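PDB 3F7W: putative fructosamine-3-kinase from Thermobifida fusca YX, which probably acts as a kinase of the fructosamine kinase family, phosphorylating sugar adducts on amines, and has a protein-kinase-like two-lobed fold. Local coordinates for residues R28-Y32 and F43-P48; L109-L114 and R219-L223; E118-A122 and N135-W141; W141-A146 and L178-A182; A224-L228 and Q259-L263. All coordinates share one frame; numbering follows the deposited sequence. Where two conformers were deposited one is given.

Contact 1 lies in the beta-sheet lobe of a protein-kinase-like fold; contacts 2 to 5 lie in the helical lobe, the centre of contact 1 being about 28 Å from that of contact 2 and about 36 Å from that of contact 4. K45 of contact 1 probably points into the active-site cleft from the sheet lobe, while D222 of contact 2 holds the His-Gly-Asp loop (H192, G193) from behind. Contacts 2 and 5 share helix 219-229 and touch through L109 and L226, with centres about 14 Å apart. Contacts 3 and 4 share W141 at the start of helix 141-159, centres about 13 Å apart. Y145 of contact 4 then reaches H261 N of contact 5, tying the helices together.

Contact 1 (R28-Y32 and F43-P48); sequences RWHLY and FVKALP. With EDO (1,2-ethanediol), chain G.
L31 and K45 lie side by side on one face of a beta hairpin, strands 29-36 and 41-46, in the five-stranded antiparallel sheet of a protein-kinase-like N-terminal lobe. The CD2 methyl of L31 rests against K45 CG at 3.8 Å and meets F43 CZ at 3.9 Å. F43 CG stands anti to the backbone N (chi1 178°), which swings the ring across toward that leucine on the neighbouring strand. On the other face Y32 CE1 meets A46 CB at 4.1 Å, and helix 3-13 covers Y32, V44 and A46. Farther along, P48 CG touches the H30 ring at NE2, 3.6 Å away. The backbones pair H30 with A46 and Y32 with V44, two hydrogen bonds each; H30 N to A46 O, 2.9 Å, is nearly straight at 174°. The W29 indole points the same way as K45; a 1,2-ethanediol, less surely placed, lies over one face. With an alanine in place of W29, the water between indole and lysine would probably lose a donor and K45 its flanking ring. The K45 chain, extended beyond CG, ends in salt bridges to E61 and D211; the E61 pair is consistent with the strand lysine-helix glutamate bridge of protein kinases. One water, in the indole plane, accepts from W29 NE1 at 3.0 Å and from K45 NZ at 3.1 Å.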
# COMPACT_ATOMS: atom_id res chain seq x y z
N ARG A 28 9.70 -8.25 -9.90
CA ARG A 28 10.85 -9.15 -9.97
C ARG A 28 10.52 -10.57 -9.46
O ARG A 28 11.42 -11.42 -9.39
CB ARG A 28 12.02 -8.59 -9.13
CG ARG A 28 12.07 -7.05 -8.90
CD ARG A 28 12.38 -6.26 -10.17
NE ARG A 28 13.34 -5.19 -9.91
CZ ARG A 28 13.25 -3.92 -10.33
NH1 ARG A 28 12.22 -3.50 -11.06
NH2 ARG A 28 14.22 -3.07 -10.01
N TRP A 29 9.27 -10.84 -9.11
CA TRP A 29 8.89 -12.13 -8.50
C TRP A 29 7.70 -12.77 -9.21
O TRP A 29 6.99 -12.11 -9.98
CB TRP A 29 8.62 -11.97 -7.01
CG TRP A 29 7.77 -10.84 -6.70
CD1 TRP A 29 6.41 -10.83 -6.57
CD2 TRP A 29 8.21 -9.49 -6.48
NE1 TRP A 29 5.98 -9.56 -6.26
CE2 TRP A 29 7.06 -8.71 -6.23
CE3 TRP A 29 9.47 -8.87 -6.47
CZ2 TRP A 29 7.13 -7.33 -5.96
CZ3 TRP A 29 9.55 -7.49 -6.21
CH2 TRP A 29 8.38 -6.74 -5.96
N HIS A 30 7.54 -14.06 -8.98
CA HIS A 30 6.53 -14.86 -9.61
C HIS A 30 5.40 -15.17 -8.63
O HIS A 30 5.63 -15.22 -7.41
CB HIS A 30 7.18 -16.16 -10.10
CG HIS A 30 8.30 -15.92 -11.06
ND1 HIS A 30 8.12 -15.96 -12.43
CD2 HIS A 30 9.60 -15.60 -10.86
CE1 HIS A 30 9.27 -15.69 -13.03
NE2 HIS A 30 10.18 -15.46 -12.10
N LEU A 31 4.19 -15.38 -9.16
CA LEU A 31 2.99 -15.61 -8.34
C LEU A 31 2.41 -16.99 -8.57
O LEU A 31 2.45 -17.54 -9.69
CB LEU A 31 1.93 -14.55 -8.67
CG LEU A 31 2.42 -13.10 -8.70
CD1 LEU A 31 1.26 -12.12 -9.03
CD2 LEU A 31 3.06 -12.78 -7.38
N TYR A 32 1.88 -17.58 -7.50
CA TYR A 32 1.37 -18.94 -7.56
C TYR A 32 0.17 -19.11 -6.65
O TYR A 32 0.08 -18.47 -5.61
CB TYR A 32 2.43 -19.96 -7.12
CG TYR A 32 3.71 -19.88 -7.87
CD1 TYR A 32 4.74 -19.05 -7.44
CD2 TYR A 32 3.91 -20.63 -9.04
CE1 TYR A 32 5.94 -18.96 -8.17
CE2 TYR A 32 5.10 -20.56 -9.76
CZ TYR A 32 6.11 -19.71 -9.32
OH TYR A 32 7.27 -19.65 -10.03
N PHE A 43 -1.75 -18.17 -1.49
CA PHE A 43 -1.18 -17.27 -2.48
C PHE A 43 0.31 -17.15 -2.13
O PHE A 43 0.65 -16.80 -1.01
CB PHE A 43 -1.85 -15.91 -2.46
CG PHE A 43 -1.26 -14.93 -3.46
CD1 PHE A 43 -1.28 -15.20 -4.79
CD2 PHE A 43 -0.76 -13.70 -3.04
CE1 PHE A 43 -0.77 -14.30 -5.71
CE2 PHE A 43 -0.26 -12.80 -3.98
CZ PHE A 43 -0.26 -13.12 -5.30
N VAL A 44 1.18 -17.43 -3.10
CA VAL A 44 2.62 -17.49 -2.84
C VAL A 44 3.35 -16.59 -3.85
O VAL A 44 3.10 -16.69 -5.08
CB VAL A 44 3.13 -18.94 -2.91
CG1 VAL A 44 4.64 -19.04 -2.72
CG2 VAL A 44 2.35 -19.87 -1.89
N LYS A 45 4.18 -15.69 -3.32
CA LYS A 45 5.13 -14.91 -4.12
C LYS A 45 6.49 -15.56 -3.92
O LYS A 45 6.85 -15.99 -2.80
CB LYS A 45 5.24 -13.47 -3.65
CG LYS A 45 3.99 -12.68 -3.71
CD LYS A 45 4.19 -11.30 -3.14
CE LYS A 45 2.87 -10.52 -3.19
NZ LYS A 45 3.12 -9.08 -2.85
N ALA A 46 7.26 -15.63 -4.99
CA ALA A 46 8.58 -16.26 -4.91
C ALA A 46 9.53 -15.63 -5.91
O ALA A 46 9.21 -15.49 -7.08
CB ALA A 46 8.48 -17.77 -5.16
N LEU A 47 10.72 -15.28 -5.43
CA LEU A 47 11.82 -14.95 -6.30
C LEU A 47 12.36 -16.25 -6.90
O LEU A 47 12.26 -17.30 -6.28
CB LEU A 47 12.92 -14.29 -5.50
CG LEU A 47 12.58 -12.89 -5.05
CD1 LEU A 47 13.49 -12.47 -3.88
CD2 LEU A 47 12.77 -12.02 -6.26
N PRO A 48 12.89 -16.19 -8.11
CA PRO A 48 13.46 -17.44 -8.66
C PRO A 48 14.62 -17.92 -7.78
O PRO A 48 15.31 -17.10 -7.17
CB PRO A 48 13.95 -17.04 -10.06
CG PRO A 48 13.33 -15.73 -10.36
CD PRO A 48 13.03 -15.06 -9.04
C1 EDO G . 7.03 -8.83 -3.08
O1 EDO G . 5.90 -8.07 -3.55
C2 EDO G . 7.68 -8.05 -1.98
O2 EDO G . 6.74 -8.09 -0.93
O HOH W 1 3.12 -8.80 -5.97

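Contact 2 (L109-L114 and R219-L223); sequences LAAMHL and READL
H113 gives the hydrogen bond that joins the two helices: its NE2 donates to D222 OD2 over 2.8 Å at 160°. The oxygen lies close to the imidazole plane, but the ring approaches on the anti side of the carboxylate, 25° out of its plane. The other ring nitrogen, ND1, is hydrogen-bonded to Y241 OH, so the imidazole is held from both ends and its rotation is fixed. Van der Waals packing sandwiches the ring: R219 CB lies over one face, 3.5 Å from H113 ND1, while L109 O sits above the opposite face. At the rim L223 CD1 (one of two conformers, less certain) lies 3.9 Å from H113 CE1, and the methyl of selenomethionine M112, CE, lies 3.6 Å from D222 OD2. L114 CD1 brushes R219 NH1 at 4.0 Å. A salt bridge to E186 and hydrogen bonds to Y241 OH and the carbonyls of A245 and P246 hold the far end of R219. The segment axes run roughly antiparallel (149°), 11.0 Å apart at closest, and H113 and D222 meet across that gap. D222 OD2 also accepts from H192 N, and OD1 from G193 N. The carboxylate thus takes three N-H donors, two of them from the His-Gly-Asp loop, consistent with the helix aspartate that braces the catalytic loop in protein kinases; H113 is likely to steady that carboxylate in turn.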
# COMPACT_ATOMS: atom_id res chain seq x y z
N LEU A 109 -11.55 -0.90 7.31
CA LEU A 109 -10.45 0.04 7.15
C LEU A 109 -10.29 1.00 8.32
O LEU A 109 -9.17 1.32 8.71
CB LEU A 109 -10.64 0.87 5.86
CG LEU A 109 -10.28 0.29 4.49
CD1 LEU A 109 -10.61 1.39 3.41
CD2 LEU A 109 -8.82 -0.16 4.40
N ALA A 110 -11.41 1.51 8.84
CA ALA A 110 -11.37 2.36 10.01
C ALA A 110 -10.70 1.65 11.20
O ALA A 110 -9.87 2.25 11.87
CB ALA A 110 -12.82 2.84 10.40
N ALA A 111 -11.06 0.40 11.46
CA ALA A 111 -10.48 -0.33 12.60
C ALA A 111 -8.98 -0.58 12.38
O ALA A 111 -8.18 -0.49 13.30
CB ALA A 111 -11.22 -1.65 12.83
N MSE A 112 -8.63 -0.87 11.13
CA MSE A 112 -7.25 -1.10 10.72
C MSE A 112 -6.43 0.17 11.01
O MSE A 112 -5.43 0.09 11.72
CB MSE A 112 -7.13 -1.44 9.22
CG MSE A 112 -5.70 -1.65 8.75
SE MSE A 112 -5.67 -2.09 6.86
CE MSE A 112 -5.65 -0.22 6.28
N HIS A 113 -6.88 1.31 10.50
CA HIS A 113 -6.18 2.58 10.72
C HIS A 113 -6.05 2.94 12.21
O HIS A 113 -4.98 3.36 12.67
CB HIS A 113 -6.89 3.71 10.02
CG HIS A 113 -6.74 3.69 8.53
ND1 HIS A 113 -7.55 4.44 7.70
CD2 HIS A 113 -5.86 3.05 7.72
CE1 HIS A 113 -7.16 4.27 6.45
NE2 HIS A 113 -6.16 3.40 6.43
N LEU A 114 -7.14 2.78 12.95
CA LEU A 114 -7.20 3.21 14.35
C LEU A 114 -6.50 2.29 15.35
O LEU A 114 -6.39 2.62 16.53
CB LEU A 114 -8.66 3.50 14.74
CG LEU A 114 -9.11 4.95 14.48
CD1 LEU A 114 -8.78 5.48 13.07
CD2 LEU A 114 -10.59 5.07 14.73
N ARG A 219 -3.87 8.57 7.83
CA ARG A 219 -4.95 7.70 7.34
C ARG A 219 -5.60 8.23 6.05
O ARG A 219 -6.08 7.46 5.25
CB ARG A 219 -5.99 7.47 8.42
CG ARG A 219 -6.74 8.69 8.93
CD ARG A 219 -7.17 8.49 10.40
NE ARG A 219 -8.08 9.54 10.90
CZ ARG A 219 -9.41 9.44 10.98
NH1 ARG A 219 -10.06 8.36 10.59
NH2 ARG A 219 -10.12 10.46 11.45
N GLU A 220 -5.60 9.56 5.86
CA GLU A 220 -6.09 10.16 4.62
C GLU A 220 -5.36 9.65 3.38
O GLU A 220 -5.94 9.62 2.31
CB GLU A 220 -6.09 11.69 4.69
CG GLU A 220 -7.19 12.25 5.66
CD GLU A 220 -7.15 13.76 5.86
OE1 GLU A 220 -6.73 14.51 4.93
OE2 GLU A 220 -7.58 14.21 6.93
N ALA A 221 -4.10 9.20 3.53
CA ALA A 221 -3.33 8.65 2.42
C ALA A 221 -4.06 7.49 1.77
O ALA A 221 -4.21 7.45 0.55
CB ALA A 221 -1.91 8.20 2.89
N ASP A 222 -4.52 6.54 2.57
CA ASP A 222 -5.15 5.33 2.01
C ASP A 222 -6.45 5.69 1.28
O ASP A 222 -6.72 5.21 0.19
CB ASP A 222 -5.44 4.29 3.11
CG ASP A 222 -4.22 3.40 3.47
OD1 ASP A 222 -3.14 3.46 2.82
OD2 ASP A 222 -4.35 2.61 4.44
N LEU A 223 -7.25 6.55 1.90
CA LEU A 223 -8.51 6.97 1.30
C LEU A 223 -8.28 7.79 0.03
O LEU A 223 -9.06 7.72 -0.91
CB LEU A 223 -9.36 7.75 2.31
CG LEU A 223 -10.27 6.89 3.21
CD1 LEU A 223 -9.58 5.63 3.66
CD2 LEU A 223 -10.75 7.71 4.39

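Contact 3 (E118-A122 and N135-W141); sequences ESFGA and NTPRSTW
F120 and W141 meet with their side chains at about a right angle and their ring planes at 58°. W141 CB presents an off-centre CH-pi contact to the F120 ring, 4.1 Å from its centroid, and the closest side-chain approach is F120 CZ to W141 CB at 3.6 Å. From the indole's side, F120 comes in at the ring edge. W141 CG stands anti to the backbone N (chi1 -175°), which turns the indole away past the phenyl rim and leaves CA and CB over its face. The edge of the phenyl ring faces the 135-141 backbone, with F120 CE2 3.6 Å from S139 O. Behind the ring the backbones pair: F120 N donates to R138 O at 3.0 Å, nearly along the C=O axis, and R138 N returns a bond to F120 O. That oxygen is gripped twice, because S119 OG reaches F120 O at 3.0 Å from the other face of its plane. Next along, A122 N bonds a lone pair of N135 O at 2.9 Å, and A122 CB lies against the N135 amide. G121 sits where a side chain would strike N135 O. R138 leads away to a salt bridge with E147. The arrangement is a single antiparallel bridge between the loops flanking hairpin 126-128/131-133, closing its base beside helix 141-159.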
# COMPACT_ATOMS: atom_id res chain seq x y z
N GLU A 118 3.04 4.14 16.84
CA GLU A 118 3.84 4.89 17.79
C GLU A 118 4.41 6.13 17.11
O GLU A 118 4.52 7.18 17.72
CB GLU A 118 4.98 4.00 18.32
CG GLU A 118 4.54 2.54 18.60
CD GLU A 118 4.88 2.06 20.00
OE1 GLU A 118 4.67 2.83 20.97
OE2 GLU A 118 5.33 0.90 20.14
N SER A 119 4.73 6.00 15.82
CA SER A 119 5.28 7.09 15.05
C SER A 119 4.91 6.91 13.58
O SER A 119 4.34 5.88 13.20
CB SER A 119 6.81 7.09 15.20
OG SER A 119 7.37 6.01 14.46
N PHE A 120 5.20 7.93 12.78
CA PHE A 120 5.20 7.80 11.34
C PHE A 120 6.39 6.92 10.95
O PHE A 120 7.40 6.95 11.62
CB PHE A 120 5.25 9.16 10.69
CG PHE A 120 4.08 10.02 11.04
CD1 PHE A 120 2.86 9.83 10.40
CD2 PHE A 120 4.17 10.96 12.07
CE1 PHE A 120 1.75 10.58 10.75
CE2 PHE A 120 3.06 11.74 12.42
CZ PHE A 120 1.85 11.55 11.76
N GLY A 121 6.24 6.11 9.90
CA GLY A 121 7.27 5.21 9.47
C GLY A 121 7.09 3.82 10.06
O GLY A 121 5.98 3.42 10.39
N ALA A 122 8.19 3.10 10.24
CA ALA A 122 8.15 1.71 10.71
C ALA A 122 9.52 1.28 11.21
O ALA A 122 10.50 1.98 10.99
CB ALA A 122 7.63 0.75 9.64
N ASN A 135 11.42 4.47 5.93
CA ASN A 135 10.55 4.24 7.06
C ASN A 135 11.10 4.79 8.36
O ASN A 135 10.51 4.55 9.42
CB ASN A 135 10.24 2.74 7.19
CG ASN A 135 9.07 2.32 6.31
OD1 ASN A 135 8.29 3.15 5.84
ND2 ASN A 135 8.93 1.03 6.12
N THR A 136 12.19 5.56 8.30
CA THR A 136 12.77 6.19 9.50
C THR A 136 11.67 6.80 10.34
O THR A 136 10.91 7.63 9.85
CB THR A 136 13.81 7.27 9.16
OG1 THR A 136 14.83 6.69 8.36
CG2 THR A 136 14.46 7.86 10.44
N PRO A 137 11.53 6.34 11.60
CA PRO A 137 10.47 6.89 12.44
C PRO A 137 10.57 8.39 12.63
O PRO A 137 11.68 8.91 12.83
CB PRO A 137 10.66 6.14 13.76
CG PRO A 137 11.33 4.87 13.40
CD PRO A 137 12.24 5.22 12.26
N ARG A 138 9.43 9.06 12.57
CA ARG A 138 9.33 10.51 12.73
C ARG A 138 8.08 10.83 13.54
O ARG A 138 7.11 10.08 13.53
CB ARG A 138 9.23 11.21 11.36
CG ARG A 138 10.31 10.87 10.37
CD ARG A 138 11.68 11.34 10.84
NE ARG A 138 11.77 12.79 10.94
CZ ARG A 138 12.10 13.60 9.93
NH1 ARG A 138 12.35 13.14 8.72
NH2 ARG A 138 12.16 14.90 10.14
N SER A 139 8.10 11.96 14.22
CA SER A 139 7.04 12.28 15.16
C SER A 139 5.96 13.19 14.56
O SER A 139 4.88 13.29 15.12
CB SER A 139 7.65 12.93 16.40
OG SER A 139 8.39 14.09 16.04
N THR A 140 6.26 13.89 13.47
CA THR A 140 5.35 14.87 12.88
C THR A 140 5.16 14.58 11.38
O THR A 140 6.10 14.21 10.68
CB THR A 140 5.88 16.31 13.09
OG1 THR A 140 7.18 16.44 12.50
CG2 THR A 140 5.96 16.63 14.58
N TRP A 141 3.93 14.75 10.89
CA TRP A 141 3.63 14.35 9.52
C TRP A 141 4.26 15.22 8.41
O TRP A 141 4.81 14.67 7.45
CB TRP A 141 2.11 14.18 9.32
CG TRP A 141 1.79 13.67 7.96
CD1 TRP A 141 1.88 12.41 7.52
CD2 TRP A 141 1.38 14.46 6.84
NE1 TRP A 141 1.55 12.33 6.19
CE2 TRP A 141 1.23 13.58 5.75
CE3 TRP A 141 1.12 15.81 6.66
CZ2 TRP A 141 0.84 14.01 4.50
CZ3 TRP A 141 0.74 16.25 5.40
CH2 TRP A 141 0.59 15.33 4.33

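Contact 4 (W141-A146 and L178-A182); sequences WPEFYA and LDHLA
E143 OE1 is gripped by a water at 2.7 Å, which donates to it, and by T140 OG1; the same water reaches D179 OD1 across the contact in a weak bond. D179 was modelled in two conformers, so this bridge and the 3.8 Å between E143 OE2 and D179 OD2 are less certain. The two side chains cross at about a right angle, their carboxylate planes 44° apart, an approach probably eased by the water. Beneath them P142, in the first turn of its helix, where the missing N-H costs no bond, turns CG toward A182 CB at 4.1 Å. The contact packs the start of helix 141-159 against the short helix 178-181 in the all-helical part of the kinase-like C-terminal lobe. L178 has the largest share in the apolar packing. Its CG lies anti to the backbone N (chi1 -168°), which throws both methyls across to the long helix. L178 CD2 comes within 3.3 Å of P142 O and also touches the CB atoms of P142 and A146, while L178 CD1 meets W141 CZ3 at 4.1 Å. An alanine in place of L178 is likely to open a gap between P142, A146 and the six-membered ring of W141. A182 CB approaches the edge of that indole, 3.9 Å from W141 CZ3. The indole stacks on the Y145 ring one turn on, and L178 CD2 lies at the tyrosine edge, a loose contact at 4.5 Å from Y145 CD2. Y145 OH is bonded to L257 O and H261 N of helix 251-270.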
# COMPACT_ATOMS: atom_id res chain seq x y z
N TRP A 141 3.93 14.75 10.89
CA TRP A 141 3.63 14.35 9.52
C TRP A 141 4.26 15.22 8.41
O TRP A 141 4.81 14.67 7.45
CB TRP A 141 2.11 14.18 9.32
CG TRP A 141 1.79 13.67 7.96
CD1 TRP A 141 1.88 12.41 7.52
CD2 TRP A 141 1.38 14.46 6.84
NE1 TRP A 141 1.55 12.33 6.19
CE2 TRP A 141 1.23 13.58 5.75
CE3 TRP A 141 1.12 15.81 6.66
CZ2 TRP A 141 0.84 14.01 4.50
CZ3 TRP A 141 0.74 16.25 5.40
CH2 TRP A 141 0.59 15.33 4.33
N PRO A 142 4.18 16.56 8.52
CA PRO A 142 4.70 17.35 7.39
C PRO A 142 6.16 17.05 7.06
O PRO A 142 6.51 16.90 5.89
CB PRO A 142 4.53 18.82 7.86
CG PRO A 142 3.42 18.75 8.85
CD PRO A 142 3.62 17.43 9.57
N GLU A 143 7.00 16.93 8.09
CA GLU A 143 8.41 16.59 7.88
C GLU A 143 8.59 15.18 7.30
O GLU A 143 9.39 14.96 6.40
CB GLU A 143 9.16 16.70 9.20
CG GLU A 143 9.34 18.13 9.72
CD GLU A 143 8.06 18.83 10.22
OE1 GLU A 143 7.06 18.16 10.62
OE2 GLU A 143 8.08 20.08 10.23
N PHE A 144 7.90 14.22 7.88
CA PHE A 144 7.90 12.87 7.36
C PHE A 144 7.49 12.82 5.88
O PHE A 144 8.16 12.20 5.05
CB PHE A 144 6.96 12.03 8.22
CG PHE A 144 6.65 10.69 7.66
CD1 PHE A 144 7.60 9.68 7.68
CD2 PHE A 144 5.40 10.43 7.11
CE1 PHE A 144 7.32 8.44 7.14
CE2 PHE A 144 5.11 9.17 6.58
CZ PHE A 144 6.07 8.19 6.60
N TYR A 145 6.39 13.49 5.54
CA TYR A 145 5.87 13.41 4.19
C TYR A 145 6.83 14.06 3.19
O TYR A 145 7.21 13.45 2.20
CB TYR A 145 4.51 14.08 4.13
CG TYR A 145 3.72 13.80 2.87
CD1 TYR A 145 3.37 12.51 2.53
CD2 TYR A 145 3.29 14.84 2.04
CE1 TYR A 145 2.60 12.24 1.38
CE2 TYR A 145 2.53 14.59 0.91
CZ TYR A 145 2.19 13.28 0.57
OH TYR A 145 1.45 13.01 -0.56
N ALA A 146 7.25 15.29 3.49
CA ALA A 146 8.17 16.02 2.62
C ALA A 146 9.47 15.24 2.40
O ALA A 146 9.85 14.96 1.26
CB ALA A 146 8.46 17.42 3.17
N LEU A 178 3.43 23.48 3.13
CA LEU A 178 2.90 22.27 3.73
C LEU A 178 2.39 22.47 5.14
O LEU A 178 1.40 21.86 5.53
CB LEU A 178 3.93 21.13 3.67
CG LEU A 178 3.49 19.71 3.99
CD1 LEU A 178 2.27 19.32 3.16
CD2 LEU A 178 4.66 18.72 3.79
N ASP A 179 3.03 23.32 5.94
CA ASP A 179 2.59 23.47 7.34
C ASP A 179 1.31 24.33 7.47
O ASP A 179 0.78 24.49 8.57
CB ASP A 179 3.73 23.94 8.27
CG ASP A 179 4.45 22.77 8.98
OD1 ASP A 179 3.91 22.24 9.99
OD2 ASP A 179 5.55 22.38 8.52
N HIS A 180 0.80 24.85 6.35
CA HIS A 180 -0.60 25.29 6.28
C HIS A 180 -1.46 24.21 5.65
O HIS A 180 -2.50 23.83 6.19
CB HIS A 180 -0.78 26.57 5.46
CG HIS A 180 -2.21 26.83 5.07
ND1 HIS A 180 -3.20 27.10 5.99
CD2 HIS A 180 -2.81 26.83 3.86
CE1 HIS A 180 -4.35 27.27 5.36
NE2 HIS A 180 -4.14 27.11 4.06
N LEU A 181 -1.00 23.67 4.53
CA LEU A 181 -1.81 22.73 3.72
C LEU A 181 -2.15 21.44 4.47
O LEU A 181 -3.18 20.83 4.21
CB LEU A 181 -1.10 22.41 2.40
CG LEU A 181 -0.91 23.61 1.47
CD1 LEU A 181 -0.07 23.21 0.27
CD2 LEU A 181 -2.24 24.20 1.00
N ALA A 182 -1.28 21.03 5.40
CA ALA A 182 -1.41 19.77 6.14
C ALA A 182 -2.69 19.58 6.95
O ALA A 182 -3.09 18.44 7.23
CB ALA A 182 -0.20 19.61 7.06
O HOH W 2 5.30 19.77 11.97

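Contact 5 (A224-L228 and Q259-L263); sequences AMLAL and QLHPL
Two helices of the kinase-like C-terminal lobe, 219-229 and 251-270, pack here at -60° with segment axes 9.9 Å apart, and Q259 reaches from one to the backbone of the other. Its NE2 donates to A224 O at 3.0 Å in an almost straight bond (178°) that lies in the amide plane. A224 O already accepts the helical N-H of L228, and the two donors come from opposite faces of its plane. L228 flanks the amide, its CD1 3.7 Å from Q259 CD. The other methyl, L228 CD2, turns to P262 and to L263 CG at 3.9 Å. Selenomethionine M225, bent at chi2 (64°), slides past P262 in the opposite direction and sets its SE 3.5 Å from P262 CB; it also touches D194, the aspartate of the His-Gly-Asp loop. At P262 the helix is kinked, with the N atoms of H261 and P262 lacking a bond to the preceding turn. The second N-H of the Q259 amide goes to a water 3.1 Å from NE2, which gives a weak bond to A227 O.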
# COMPACT_ATOMS: atom_id res chain seq x y z
N ALA A 224 -7.20 8.57 0.01
CA ALA A 224 -6.86 9.36 -1.17
C ALA A 224 -6.39 8.44 -2.31
O ALA A 224 -6.62 8.73 -3.47
CB ALA A 224 -5.79 10.40 -0.85
N MSE A 225 -5.74 7.33 -1.97
CA MSE A 225 -5.30 6.36 -2.98
C MSE A 225 -6.50 5.64 -3.57
O MSE A 225 -6.52 5.37 -4.78
CB MSE A 225 -4.29 5.36 -2.41
CG MSE A 225 -3.69 4.43 -3.40
SE MSE A 225 -2.62 5.46 -4.71
CE MSE A 225 -1.36 4.07 -5.36
N LEU A 226 -7.48 5.32 -2.74
CA LEU A 226 -8.75 4.74 -3.25
C LEU A 226 -9.39 5.69 -4.27
O LEU A 226 -9.88 5.28 -5.32
CB LEU A 226 -9.71 4.42 -2.11
CG LEU A 226 -9.30 3.24 -1.22
CD1 LEU A 226 -10.27 3.18 -0.01
CD2 LEU A 226 -9.27 1.92 -2.04
N ALA A 227 -9.35 6.99 -3.96
CA ALA A 227 -9.92 7.99 -4.82
C ALA A 227 -9.09 8.17 -6.10
O ALA A 227 -9.66 8.34 -7.16
CB ALA A 227 -10.07 9.34 -4.04
N LEU A 228 -7.76 8.13 -6.00
CA LEU A 228 -6.91 8.48 -7.12
C LEU A 228 -7.21 7.64 -8.37
O LEU A 228 -7.37 8.18 -9.47
CB LEU A 228 -5.46 8.35 -6.72
CG LEU A 228 -4.38 8.71 -7.76
CD1 LEU A 228 -4.59 10.10 -8.27
CD2 LEU A 228 -3.00 8.60 -7.12
N GLN A 259 -2.24 12.57 -2.57
CA GLN A 259 -2.00 11.85 -3.80
C GLN A 259 -0.64 12.15 -4.42
O GLN A 259 -0.23 11.48 -5.37
CB GLN A 259 -3.12 12.17 -4.81
CG GLN A 259 -4.47 11.59 -4.39
CD GLN A 259 -5.64 11.96 -5.28
OE1 GLN A 259 -5.60 12.96 -6.00
NE2 GLN A 259 -6.72 11.17 -5.20
N LEU A 260 0.08 13.12 -3.88
CA LEU A 260 1.37 13.50 -4.47
C LEU A 260 2.41 12.39 -4.34
O LEU A 260 3.13 12.12 -5.30
CB LEU A 260 1.88 14.82 -3.87
CG LEU A 260 1.01 16.05 -4.20
CD1 LEU A 260 1.57 17.30 -3.50
CD2 LEU A 260 0.87 16.29 -5.71
N HIS A 261 2.45 11.73 -3.19
CA HIS A 261 3.41 10.64 -2.99
C HIS A 261 3.20 9.52 -4.03
O HIS A 261 4.12 9.20 -4.76
CB HIS A 261 3.35 10.08 -1.55
CG HIS A 261 3.99 8.74 -1.40
ND1 HIS A 261 5.36 8.56 -1.55
CD2 HIS A 261 3.47 7.52 -1.15
CE1 HIS A 261 5.64 7.27 -1.39
NE2 HIS A 261 4.51 6.62 -1.15
N PRO A 262 1.98 8.91 -4.08
CA PRO A 262 1.80 7.84 -5.07
C PRO A 262 2.04 8.30 -6.48
O PRO A 262 2.56 7.52 -7.28
CB PRO A 262 0.33 7.41 -4.89
CG PRO A 262 -0.31 8.49 -4.12
CD PRO A 262 0.78 9.08 -3.26
N LEU A 263 1.65 9.54 -6.81
CA LEU A 263 1.87 10.00 -8.18
C LEU A 263 3.35 10.13 -8.57
O LEU A 263 3.74 9.80 -9.71
CB LEU A 263 1.10 11.31 -8.47
CG LEU A 263 -0.41 11.08 -8.64
CD1 LEU A 263 -1.17 12.43 -8.57
CD2 LEU A 263 -0.76 10.26 -9.95
O HOH W 3 -9.11 11.71 -7.06